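Local coordinates for protein SnoK (Streptomyces nogalater, PDB 5EPA) that is a non-heme iron, 2-oxoglutarate-dependent carbocyclase of nogalamycin biosynthesis, probably using the iron-based oxidative chemistry of its family, at residues Glu67-Gly72 / Leu131-Glu136; Glu176-His181 / His217-His222; Arg189-Ala192 / Asp197-Trp200; Ala245-Arg248 / Gln252-His255. One frame throughout, in Å; residues are numbered along the deposited sequence.

Interaction 1: Glu67-Gly72 / Leu131-Glu136; sequences EIWGAG and LVHDDE. With FE (Fe (III) ion), chain G; AKG (2-oxoglutaric acid), chain H.
With CG anti to the backbone N (chi1 176°), Trp69 sends its six-membered ring toward His133, whose CG sits between its backbone N and carbonyl carbon (chi1 63°). The two side chains come from opposite directions and meet as an offset edge-to-face pair, the planes at 66°. Trp69 CZ2 at the indole edge approaches His133 CE1 to 4.0 Å. The next atom of that edge, Trp69 CH2, lies 3.6 Å from the keto oxygen O5 of 2-oxoglutarate, so the indole borders ligand and metal-binding ring. His133 is fixed at both nitrogens: ND1 donates a nearly straight, in-plane bond of 2.9 Å to Leu131 O, which leaves NE2 to bind the iron at 2.1 Å. Asp135 adds OD1 at 1.9 Å from the iron, while its OD2 is held by His216. 2-Oxoglutarate chelates the metal through O2 and O5, and a water and His222 complete the six-coordinate shell. Replacing Trp69 by an alanine would probably open a gap beside His133 CE1 and the ligand C4 and O5, depriving the histidine and the ligand of their aromatic neighbour. Trp69 belongs to strand 67-70, at the edge of the larger sheet, and His133 lies on the smaller one, so the contact joins the two sheets beside the 2-oxoglutarate pocket of a cupin-type double-stranded beta-helix. His133 and Asp135 form the HxD part of its facial triad.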
loop_
_atom_site.group_PDB
_atom_site.type_symbol
_atom_site.label_atom_id
_atom_site.label_comp_id
_atom_site.label_asym_id
_atom_site.label_seq_id
_atom_site.Cartn_x
_atom_site.Cartn_y
_atom_site.Cartn_z
ATOM N N GLU A 67 4.657 15.299 -3.375
ATOM C CA GLU A 67 5.300 15.453 -2.094
ATOM C C GLU A 67 6.451 14.445 -1.930
ATOM O O GLU A 67 6.455 13.383 -2.540
ATOM C CB GLU A 67 4.302 15.246 -0.974
ATOM C CG GLU A 67 3.032 16.068 -1.128
ATOM C CD GLU A 67 2.403 16.358 0.214
ATOM O OE1 GLU A 67 1.257 15.857 0.407
ATOM O OE2 GLU A 67 3.100 16.971 1.090
ATOM N N ILE A 68 7.364 14.776 -1.019
ATOM C CA ILE A 68 8.497 13.896 -0.698
ATOM C C ILE A 68 8.221 13.050 0.511
ATOM O O ILE A 68 7.922 13.552 1.585
ATOM C CB ILE A 68 9.759 14.706 -0.441
ATOM C CG1 ILE A 68 10.222 15.364 -1.749
ATOM C CG2 ILE A 68 10.869 13.804 0.081
ATOM C CD1 ILE A 68 11.258 16.435 -1.560
ATOM N N TRP A 69 8.324 11.756 0.344
ATOM C CA TRP A 69 8.419 10.860 1.471
ATOM C C TRP A 69 9.908 10.690 1.696
ATOM O O TRP A 69 10.605 10.086 0.891
ATOM C CB TRP A 69 7.717 9.545 1.130
ATOM C CG TRP A 69 7.763 8.417 2.118
ATOM C CD1 TRP A 69 8.540 8.308 3.241
ATOM C CD2 TRP A 69 7.048 7.170 1.994
ATOM N NE1 TRP A 69 8.321 7.064 3.850
ATOM C CE2 TRP A 69 7.427 6.349 3.086
ATOM C CE3 TRP A 69 6.145 6.667 1.045
ATOM C CZ2 TRP A 69 6.908 5.065 3.274
ATOM C CZ3 TRP A 69 5.635 5.381 1.214
ATOM C CH2 TRP A 69 6.023 4.590 2.323
ATOM N N GLY A 70 10.379 11.240 2.819
ATOM C CA GLY A 70 11.799 11.236 3.172
ATOM C C GLY A 70 12.178 12.542 3.842
ATOM O O GLY A 70 11.326 13.346 4.174
ATOM N N ALA A 71 13.467 12.773 4.019
ATOM C CA ALA A 71 13.956 13.947 4.759
ATOM C C ALA A 71 14.459 15.072 3.819
ATOM O O ALA A 71 15.613 15.456 3.851
ATOM C CB ALA A 71 15.090 13.508 5.700
ATOM N N GLY A 72 13.605 15.576 2.962
ATOM C CA GLY A 72 13.992 16.695 2.086
ATOM C C GLY A 72 14.463 16.296 0.684
ATOM O O GLY A 72 14.531 15.104 0.347
ATOM N N LEU A 131 12.275 2.929 3.677
ATOM C CA LEU A 131 12.603 2.381 4.961
ATOM C C LEU A 131 11.537 1.389 5.427
ATOM O O LEU A 131 10.334 1.612 5.320
ATOM C CB LEU A 131 12.792 3.517 5.975
ATOM C CG LEU A 131 13.260 3.134 7.413
ATOM C CD1 LEU A 131 14.677 2.592 7.458
ATOM C CD2 LEU A 131 13.135 4.354 8.320
ATOM N N VAL A 132 12.023 0.294 5.994
ATOM C CA VAL A 132 11.171 -0.774 6.513
ATOM C C VAL A 132 10.122 -0.258 7.523
ATOM O O VAL A 132 10.417 0.574 8.366
ATOM C CB VAL A 132 12.033 -1.902 7.160
ATOM C CG1 VAL A 132 12.796 -1.379 8.381
ATOM C CG2 VAL A 132 11.187 -3.099 7.565
ATOM N N HIS A 133 8.914 -0.815 7.439
ATOM C CA HIS A 133 7.819 -0.450 8.343
ATOM C C HIS A 133 6.671 -1.411 8.202
ATOM O O HIS A 133 6.680 -2.253 7.314
ATOM C CB HIS A 133 7.313 0.984 8.011
ATOM C CG HIS A 133 6.726 1.116 6.628
ATOM N ND1 HIS A 133 7.502 1.185 5.493
ATOM C CD2 HIS A 133 5.434 1.167 6.201
ATOM C CE1 HIS A 133 6.713 1.269 4.428
ATOM N NE2 HIS A 133 5.437 1.218 4.815
ATOM N N ASP A 134 5.667 -1.273 9.058
ATOM C CA ASP A 134 4.352 -1.817 8.769
ATOM C C ASP A 134 3.394 -0.636 8.614
ATOM O O ASP A 134 3.735 0.491 8.947
ATOM C CB ASP A 134 3.857 -2.797 9.805
ATOM C CG ASP A 134 3.605 -2.166 11.200
ATOM O OD1 ASP A 134 3.076 -1.037 11.297
ATOM O OD2 ASP A 134 3.928 -2.855 12.209
ATOM N N ASP A 135 2.255 -0.871 7.992
ATOM C CA ASP A 135 1.384 0.252 7.603
ATOM C C ASP A 135 0.505 0.664 8.767
ATOM O O ASP A 135 0.193 1.830 8.921
ATOM C CB ASP A 135 0.557 -0.128 6.400
ATOM C CG ASP A 135 1.374 -0.218 5.109
ATOM O OD1 ASP A 135 2.418 0.491 4.875
ATOM O OD2 ASP A 135 0.918 -1.052 4.302
ATOM N N GLU A 136 0.134 -0.308 9.595
ATOM C CA GLU A 136 -0.679 -0.070 10.763
ATOM C C GLU A 136 -0.145 1.074 11.596
ATOM O O GLU A 136 -0.899 1.907 12.108
ATOM C CB GLU A 136 -0.775 -1.373 11.585
ATOM C CG GLU A 136 -1.496 -1.276 12.906
ATOM C CD GLU A 136 -1.544 -2.619 13.648
ATOM O OE1 GLU A 136 -0.476 -3.168 14.062
ATOM O OE2 GLU A 136 -2.683 -3.147 13.800
HETATM FE FE FE G . 3.814 0.711 3.563
HETATM C C1 AKG H . 3.062 0.576 0.882
HETATM O O1 AKG H . 2.391 0.403 -0.166
HETATM O O2 AKG H . 2.654 0.407 2.063
HETATM C C2 AKG H . 4.442 1.044 0.787
HETATM O O5 AKG H . 5.002 1.168 1.865
HETATM C C3 AKG H . 5.082 1.334 -0.548
HETATM C C4 AKG H . 6.452 2.017 -0.516
HETATM C C5 AKG H . 7.001 2.182 -1.946
HETATM O O3 AKG H . 6.231 2.204 -2.960
HETATM O O4 AKG H . 8.216 2.300 -2.126
HETATM O O HOH W 1 3.124 2.761 3.539
#

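Interaction 2: Glu176-His181 / His217-His222; sequences EDRQEH and HCRTVH. With FE (Fe (III) ion), chain G; AKG (2-oxoglutaric acid), chain H.
Arg178 and Arg219 lay their guanidinium groups flat on one another, the centres 3.4 Å apart and the planes at 10°. This stack is the dense part of the contact: Arg219 NH1 sits over the middle of the Arg178 group, 3.3 Å from Arg178 CZ, and farther back Arg178 CD meets Arg219 CD at 3.7 Å. The Arg178 chain bends at chi3 (-90°) to turn its flat end onto Arg219, which reaches out extended from CG to NE. The like charges are probably offset by nearby carboxylates: Glu136 forms a salt bridge with Arg219 NE, and Arg178 NH1 has a salt bridge of 2.8 Å to Glu180 OE2, although as a hydrogen bond it is weak. Arg219 stands in a type I turn from His217 to Thr220, within the link between strands 213-217 and 222-224. That link joins the two sheets of the cupin fold and ends at His222, the distal histidine of the iron triad, which binds the metal through NE2 at 2.1 Å while its ND1 donates to Thr220 O at 2.9 Å. Beyond the two arginines contact falls away: even the closest pair of CA atoms, in Arg178 and Arg219, is 8.1 Å apart.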
loop_
_atom_site.group_PDB
_atom_site.type_symbol
_atom_site.label_atom_id
_atom_site.label_comp_id
_atom_site.label_asym_id
_atom_site.label_seq_id
_atom_site.Cartn_x
_atom_site.Cartn_y
_atom_site.Cartn_z
ATOM N N GLU A 176 3.919 -7.352 21.764
ATOM C CA GLU A 176 5.208 -6.838 22.219
ATOM C C GLU A 176 6.232 -6.600 21.079
ATOM O O GLU A 176 7.226 -5.905 21.290
ATOM C CB GLU A 176 5.832 -7.756 23.288
ATOM C CG GLU A 176 6.230 -9.190 22.749
ATOM C CD GLU A 176 5.349 -10.361 23.211
ATOM O OE1 GLU A 176 4.108 -10.141 23.378
ATOM O OE2 GLU A 176 5.905 -11.503 23.364
ATOM N N ASP A 177 6.012 -7.225 19.924
ATOM C CA ASP A 177 6.891 -7.103 18.764
ATOM C C ASP A 177 6.342 -6.143 17.686
ATOM O O ASP A 177 6.865 -6.078 16.599
ATOM C CB ASP A 177 7.117 -8.479 18.156
ATOM C CG ASP A 177 7.954 -9.396 19.048
ATOM O OD1 ASP A 177 8.822 -8.901 19.778
ATOM O OD2 ASP A 177 7.737 -10.617 19.025
ATOM N N ARG A 178 5.299 -5.409 18.016
ATOM C CA ARG A 178 4.666 -4.463 17.100
ATOM C C ARG A 178 4.650 -3.073 17.678
ATOM O O ARG A 178 4.482 -2.888 18.878
ATOM C CB ARG A 178 3.216 -4.796 16.919
ATOM C CG ARG A 178 2.995 -5.988 16.066
ATOM C CD ARG A 178 1.546 -6.037 15.665
ATOM N NE ARG A 178 0.777 -6.808 16.638
ATOM C CZ ARG A 178 -0.239 -6.357 17.368
ATOM N NH1 ARG A 178 -0.658 -5.095 17.260
ATOM N NH2 ARG A 178 -0.849 -7.186 18.225
ATOM N N GLN A 179 4.855 -2.086 16.834
ATOM C CA GLN A 179 4.743 -0.731 17.316
ATOM C C GLN A 179 3.269 -0.273 17.470
ATOM O O GLN A 179 2.949 0.432 18.418
ATOM C CB GLN A 179 5.495 0.222 16.435
ATOM C CG GLN A 179 5.489 1.629 17.007
ATOM C CD GLN A 179 6.618 2.460 16.495
ATOM O OE1 GLN A 179 7.239 2.131 15.475
ATOM N NE2 GLN A 179 6.880 3.588 17.162
ATOM N N GLU A 180 2.403 -0.712 16.552
ATOM C CA GLU A 180 0.956 -0.313 16.457
ATOM C C GLU A 180 0.540 1.077 16.000
ATOM O O GLU A 180 -0.367 1.174 15.167
ATOM C CB GLU A 180 0.160 -0.465 17.767
ATOM C CG GLU A 180 0.044 -1.918 18.257
ATOM C CD GLU A 180 -1.274 -2.209 18.981
ATOM O OE1 GLU A 180 -2.137 -1.296 19.136
ATOM O OE2 GLU A 180 -1.452 -3.380 19.388
ATOM N N HIS A 181 1.044 2.129 16.646
ATOM C CA HIS A 181 0.534 3.432 16.379
ATOM C C HIS A 181 1.459 4.531 16.779
ATOM O O HIS A 181 1.912 4.542 17.914
ATOM C CB HIS A 181 -0.803 3.671 17.051
ATOM C CG HIS A 181 -1.489 4.921 16.573
ATOM N ND1 HIS A 181 -2.018 5.035 15.297
ATOM C CD2 HIS A 181 -1.738 6.102 17.192
ATOM C CE1 HIS A 181 -2.572 6.226 15.155
ATOM N NE2 HIS A 181 -2.412 6.893 16.290
ATOM N N HIS A 217 -0.888 -7.336 4.122
ATOM C CA HIS A 217 -1.590 -6.999 5.360
ATOM C C HIS A 217 -0.989 -5.795 6.086
ATOM O O HIS A 217 0.186 -5.477 5.928
ATOM C CB HIS A 217 -1.609 -8.203 6.264
ATOM C CG HIS A 217 -2.529 -8.076 7.434
ATOM N ND1 HIS A 217 -2.132 -7.538 8.634
ATOM C CD2 HIS A 217 -3.812 -8.470 7.605
ATOM C CE1 HIS A 217 -3.133 -7.581 9.493
ATOM N NE2 HIS A 217 -4.168 -8.142 8.891
ATOM N N CYS A 218 -1.814 -5.091 6.852
ATOM C CA CYS A 218 -1.387 -3.837 7.534
ATOM C C CYS A 218 -0.328 -4.054 8.625
ATOM O O CYS A 218 0.282 -3.104 9.101
ATOM C CB CYS A 218 -2.574 -3.060 8.127
ATOM S SG CYS A 218 -3.487 -3.936 9.447
ATOM N N ARG A 219 -0.128 -5.302 9.017
ATOM C CA ARG A 219 0.934 -5.690 9.962
ATOM C C ARG A 219 2.121 -6.348 9.339
ATOM O O ARG A 219 3.089 -6.658 10.044
ATOM C CB ARG A 219 0.382 -6.614 11.028
ATOM C CG ARG A 219 -0.425 -5.857 12.034
ATOM C CD ARG A 219 -0.963 -6.784 13.081
ATOM N NE ARG A 219 -1.979 -6.088 13.835
ATOM C CZ ARG A 219 -2.602 -6.600 14.880
ATOM N NH1 ARG A 219 -2.303 -7.802 15.298
ATOM N NH2 ARG A 219 -3.529 -5.899 15.490
ATOM N N THR A 220 2.057 -6.609 8.038
ATOM C CA THR A 220 3.176 -7.213 7.343
ATOM C C THR A 220 4.306 -6.185 7.252
ATOM O O THR A 220 4.113 -5.070 6.752
ATOM C CB THR A 220 2.788 -7.696 5.957
ATOM O OG1 THR A 220 1.765 -8.679 6.088
ATOM C CG2 THR A 220 4.005 -8.311 5.232
ATOM N N VAL A 221 5.471 -6.565 7.756
ATOM C CA VAL A 221 6.645 -5.736 7.659
ATOM C C VAL A 221 7.109 -5.743 6.201
ATOM O O VAL A 221 7.296 -6.813 5.603
ATOM C CB VAL A 221 7.747 -6.212 8.617
ATOM C CG1 VAL A 221 9.026 -5.429 8.440
ATOM C CG2 VAL A 221 7.280 -6.042 10.042
ATOM N N HIS A 222 7.356 -4.558 5.666
ATOM C CA HIS A 222 7.811 -4.445 4.311
ATOM C C HIS A 222 8.710 -3.238 4.083
ATOM O O HIS A 222 8.854 -2.354 4.921
ATOM C CB HIS A 222 6.596 -4.388 3.378
ATOM C CG HIS A 222 5.689 -3.213 3.617
ATOM N ND1 HIS A 222 4.795 -3.182 4.660
ATOM C CD2 HIS A 222 5.523 -2.041 2.947
ATOM C CE1 HIS A 222 4.120 -2.035 4.629
ATOM N NE2 HIS A 222 4.558 -1.296 3.609
HETATM FE FE FE G . 3.814 0.711 3.563
HETATM C C1 AKG H . 3.062 0.576 0.882
HETATM O O1 AKG H . 2.391 0.403 -0.166
HETATM O O2 AKG H . 2.654 0.407 2.063
HETATM C C2 AKG H . 4.442 1.044 0.787
HETATM O O5 AKG H . 5.002 1.168 1.865
HETATM C C3 AKG H . 5.082 1.334 -0.548
HETATM C C4 AKG H . 6.452 2.017 -0.516
HETATM C C5 AKG H . 7.001 2.182 -1.946
HETATM O O3 AKG H . 6.231 2.204 -2.960
HETATM O O4 AKG H . 8.216 2.300 -2.126
HETATM O O HOH W 1 3.124 2.761 3.539
#

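Interaction 3: Arg189-Ala192 / Asp197-Trp200; sequences RDLA and DYPW
The chain doubles back between Leu191, in the first turn of helix 191-194, and Tyr198, at the start of a short 3-10 segment, bringing Ala192 CA within 5.5 Å of Tyr198 CA. Leu191 meets the tyrosine ring from above. Its CD2 methyl stands 3.6 Å from the centroid of the Tyr198 ring and only 12° off the ring normal, a well-centred CH-pi contact. Leu191 CG follows beside the root of the ring, 3.9 Å from Tyr198 CG, and the two side chains cross at about a right angle. Both have CG anti to the backbone N (chi1 -175° in Leu191 and 168° in Tyr198), and CD2, the leucine branch anti to CA, is the one over the ring. A more peripheral apolar touch is made by Ala192 CB with Pro199 CG at 4.2 Å. The 3-10 segment carrying Tyr198 and Pro199 is closed by Trp200 N bonding to Asp197 O at 2.9 Å. Val132 touches both Leu191 and Tyr198, and Val221 also lies against Leu191; Val167 and Arg203 adjoin the tyrosine. Exchanging Tyr198 for a serine would probably leave Leu191 CD2 without its aromatic face and open a gap next to Val132. A short helix and a 3-10 turn are thus folded against each other around a small apolar cluster. The unit lies in the long excursion between strands 164-166 and 204-206 and packs against edge strand 130-133 of the smaller sheet in the cupin fold, at the outer side of the strand that supplies an iron-binding histidine.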
loop_
_atom_site.group_PDB
_atom_site.type_symbol
_atom_site.label_atom_id
_atom_site.label_comp_id
_atom_site.label_asym_id
_atom_site.label_seq_id
_atom_site.Cartn_x
_atom_site.Cartn_y
_atom_site.Cartn_z
ATOM N N ARG A 189 10.693 4.383 16.448
ATOM C CA ARG A 189 11.723 3.451 16.972
ATOM C C ARG A 189 12.255 2.544 15.821
ATOM O O ARG A 189 11.498 2.174 14.908
ATOM C CB ARG A 189 11.156 2.563 18.082
ATOM C CG ARG A 189 10.587 3.236 19.344
ATOM C CD ARG A 189 11.656 3.977 20.122
ATOM N NE ARG A 189 11.147 4.725 21.323
ATOM C CZ ARG A 189 10.742 6.016 21.323
ATOM N NH1 ARG A 189 10.786 6.761 20.204
ATOM N NH2 ARG A 189 10.294 6.577 22.450
ATOM N N ASP A 190 13.567 2.248 15.855
ATOM C CA ASP A 190 14.149 1.297 14.923
ATOM C C ASP A 190 13.415 -0.008 15.075
ATOM O O ASP A 190 13.072 -0.434 16.176
ATOM C CB ASP A 190 15.641 1.112 15.181
ATOM C CG ASP A 190 16.452 2.372 14.856
ATOM O OD1 ASP A 190 16.108 3.088 13.878
ATOM O OD2 ASP A 190 17.425 2.654 15.588
ATOM N N LEU A 191 13.141 -0.654 13.964
ATOM C CA LEU A 191 12.374 -1.889 14.038
ATOM C C LEU A 191 13.048 -2.975 14.900
ATOM O O LEU A 191 12.366 -3.722 15.610
ATOM C CB LEU A 191 12.051 -2.403 12.643
ATOM C CG LEU A 191 11.140 -3.625 12.636
ATOM C CD1 LEU A 191 9.796 -3.349 13.329
ATOM C CD2 LEU A 191 10.886 -4.061 11.212
ATOM N N ALA A 192 14.384 -3.027 14.896
ATOM C CA ALA A 192 15.091 -4.002 15.722
ATOM C C ALA A 192 14.873 -3.760 17.216
ATOM O O ALA A 192 14.982 -4.690 17.999
ATOM C CB ALA A 192 16.566 -4.013 15.407
ATOM N N ASP A 197 13.905 -9.789 17.112
ATOM C CA ASP A 197 14.239 -10.850 16.169
ATOM C C ASP A 197 14.191 -10.415 14.688
ATOM O O ASP A 197 14.532 -11.209 13.804
ATOM C CB ASP A 197 13.307 -12.020 16.401
ATOM C CG ASP A 197 13.953 -13.350 16.098
ATOM O OD1 ASP A 197 15.003 -13.678 16.692
ATOM O OD2 ASP A 197 13.403 -14.065 15.213
ATOM N N TYR A 198 13.789 -9.170 14.421
ATOM C CA TYR A 198 13.699 -8.657 13.044
ATOM C C TYR A 198 14.921 -8.973 12.189
ATOM O O TYR A 198 14.786 -9.484 11.096
ATOM C CB TYR A 198 13.410 -7.131 12.996
ATOM C CG TYR A 198 13.593 -6.510 11.618
ATOM C CD1 TYR A 198 12.869 -6.973 10.532
ATOM C CD2 TYR A 198 14.505 -5.499 11.396
ATOM C CE1 TYR A 198 13.081 -6.471 9.262
ATOM C CE2 TYR A 198 14.732 -4.999 10.129
ATOM C CZ TYR A 198 14.021 -5.491 9.061
ATOM O OH TYR A 198 14.174 -4.944 7.785
ATOM N N PRO A 199 16.113 -8.673 12.689
ATOM C CA PRO A 199 17.291 -8.914 11.859
ATOM C C PRO A 199 17.569 -10.381 11.451
ATOM O O PRO A 199 18.348 -10.593 10.529
ATOM C CB PRO A 199 18.471 -8.389 12.726
ATOM C CG PRO A 199 17.880 -7.723 13.918
ATOM C CD PRO A 199 16.460 -8.193 14.037
ATOM N N TRP A 200 16.946 -11.344 12.120
ATOM C CA TRP A 200 17.118 -12.769 11.820
ATOM C C TRP A 200 15.962 -13.353 11.015
ATOM O O TRP A 200 15.936 -14.551 10.711
ATOM C CB TRP A 200 17.327 -13.540 13.128
ATOM C CG TRP A 200 18.327 -12.835 13.951
ATOM C CD1 TRP A 200 18.129 -12.262 15.164
ATOM C CD2 TRP A 200 19.666 -12.526 13.577
ATOM N NE1 TRP A 200 19.241 -11.602 15.559
ATOM C CE2 TRP A 200 20.214 -11.756 14.611
ATOM C CE3 TRP A 200 20.465 -12.827 12.464
ATOM C CZ2 TRP A 200 21.546 -11.302 14.590
ATOM C CZ3 TRP A 200 21.767 -12.358 12.425
ATOM C CH2 TRP A 200 22.304 -11.615 13.489
#

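Interaction 4: Ala245-Arg248 / Gln252-His255; sequences ATYR and QDGH
Tyr247 OH donates a short hydrogen bond of 2.6 Å to Asp253 OD2, and this bond carries the contact. The carboxylate oxygen lies at the edge of the phenol ring, near its plane. On the other side of the bond the geometry is less regular, because the hydroxyl meets OD2 from above the carboxylate plane, 47° out of it, with ring and carboxylate turned 45° apart. Asp253 CG stands between its backbone N and carbonyl carbon (chi1 75°), which swings the carboxylate toward the tyrosine. The same OD2 also accepts a bond from Gly250 N, in the loop connecting the two segments. One oxygen is thereby gripped by two donors, which probably fixes the rotation of the carboxylate.

The backbone bonds place this link in the fold. Residues 246-247 form a short strand with few bonds that pairs antiparallel with 141-142, through Thr246 and Asn142, in a small two-stranded sheet separate from the two main sheets of the cupin fold. Tyr247 is further bonded through its backbone to Gly262 and Asp263. The hydroxyl bond therefore ties the end of the strand to the loop that follows it and closes the short connection around Gly250.

Van der Waals contact across the pair is slight by comparison. Tyr247 CE1 lies 3.9 Å from Asp253 CB, where the ring edge runs past the aspartate's methylene, and the two side chains cross at about a right angle. Leu256 and Leu265 pack on the buried tyrosine, whereas Asp253 remains partly exposed.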
loop_
_atom_site.group_PDB
_atom_site.type_symbol
_atom_site.label_atom_id
_atom_site.label_comp_id
_atom_site.label_asym_id
_atom_site.label_seq_id
_atom_site.Cartn_x
_atom_site.Cartn_y
_atom_site.Cartn_z
ATOM N N ALA A 245 -13.892 0.738 10.524
ATOM C CA ALA A 245 -12.777 1.539 11.048
ATOM C C ALA A 245 -13.167 2.924 11.519
ATOM O O ALA A 245 -14.036 3.566 10.930
ATOM C CB ALA A 245 -11.711 1.686 10.007
ATOM N N THR A 246 -12.543 3.361 12.613
ATOM C CA THR A 246 -12.789 4.669 13.195
ATOM C C THR A 246 -11.522 5.492 13.272
ATOM O O THR A 246 -10.403 4.942 13.149
ATOM C CB THR A 246 -13.377 4.575 14.601
ATOM O OG1 THR A 246 -12.464 3.918 15.469
ATOM C CG2 THR A 246 -14.727 3.837 14.600
ATOM N N TYR A 247 -11.688 6.809 13.487
ATOM C CA TYR A 247 -10.572 7.772 13.433
ATOM C C TYR A 247 -9.770 7.830 14.753
ATOM O O TYR A 247 -10.316 7.842 15.852
ATOM C CB TYR A 247 -11.060 9.168 13.078
ATOM C CG TYR A 247 -10.045 10.245 13.284
ATOM C CD1 TYR A 247 -8.775 10.148 12.741
ATOM C CD2 TYR A 247 -10.334 11.343 14.058
ATOM C CE1 TYR A 247 -7.822 11.123 12.968
ATOM C CE2 TYR A 247 -9.404 12.333 14.281
ATOM C CZ TYR A 247 -8.144 12.205 13.746
ATOM O OH TYR A 247 -7.247 13.215 13.965
ATOM N N ARG A 248 -8.460 7.738 14.599
ATOM C CA ARG A 248 -7.536 7.811 15.738
ATOM C C ARG A 248 -6.420 8.785 15.427
ATOM O O ARG A 248 -5.675 8.538 14.463
ATOM C CB ARG A 248 -6.906 6.428 16.012
ATOM C CG ARG A 248 -6.068 6.421 17.262
ATOM C CD ARG A 248 -5.256 5.146 17.389
ATOM N NE ARG A 248 -4.541 5.138 18.659
ATOM C CZ ARG A 248 -3.931 4.072 19.178
ATOM N NH1 ARG A 248 -3.857 2.915 18.505
ATOM N NH2 ARG A 248 -3.356 4.191 20.376
ATOM N N GLN A 252 0.070 11.584 9.924
ATOM C CA GLN A 252 -0.705 11.366 8.704
ATOM C C GLN A 252 -2.216 11.600 8.734
ATOM O O GLN A 252 -2.944 10.978 7.932
ATOM C CB GLN A 252 -0.498 9.985 8.046
ATOM C CG GLN A 252 0.912 9.448 7.985
ATOM C CD GLN A 252 1.829 10.312 7.153
ATOM O OE1 GLN A 252 1.395 11.244 6.491
ATOM N NE2 GLN A 252 3.114 10.033 7.219
ATOM N N ASP A 253 -2.701 12.484 9.603
ATOM C CA ASP A 253 -4.148 12.682 9.734
ATOM C C ASP A 253 -4.624 14.062 9.334
ATOM O O ASP A 253 -5.797 14.416 9.555
ATOM C CB ASP A 253 -4.612 12.331 11.152
ATOM C CG ASP A 253 -4.244 13.362 12.184
ATOM O OD1 ASP A 253 -3.508 14.327 11.876
ATOM O OD2 ASP A 253 -4.676 13.204 13.353
ATOM N N GLY A 254 -3.748 14.828 8.694
ATOM C CA GLY A 254 -4.057 16.230 8.338
ATOM C C GLY A 254 -5.327 16.426 7.529
ATOM O O GLY A 254 -6.070 17.399 7.714
ATOM N N HIS A 255 -5.583 15.486 6.647
ATOM C CA HIS A 255 -6.785 15.513 5.795
ATOM C C HIS A 255 -8.075 15.050 6.492
ATOM O O HIS A 255 -9.113 14.959 5.875
ATOM C CB HIS A 255 -6.522 14.606 4.597
ATOM C CG HIS A 255 -6.399 13.163 4.955
ATOM N ND1 HIS A 255 -5.286 12.629 5.569
ATOM C CD2 HIS A 255 -7.268 12.137 4.802
ATOM C CE1 HIS A 255 -5.462 11.335 5.755
ATOM N NE2 HIS A 255 -6.655 11.009 5.292
#

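In the fold
Interactions 1 and 2 share the iron, 2-oxoglutarate and a bound water; their centres are about 14 Å apart, and paired strands 130-133 and 222-224 join them through the bond from His222 N to His133 O. A second bond, from Glu136 N to Cys218 O, ties the loops beyond. Interaction 3 is nested along the chain within the loop closed by interaction 2, its centre about 11 Å away, and Val132 and Val221 connect it to both metal-binding segments. Interaction 4 comes last, meeting interaction 2 where His181 packs on Arg248. Two histidine ligands thus come from neighbouring strands of the smaller sheet, interaction 3 packs on their outer side, and interaction 4 lies apart from the site.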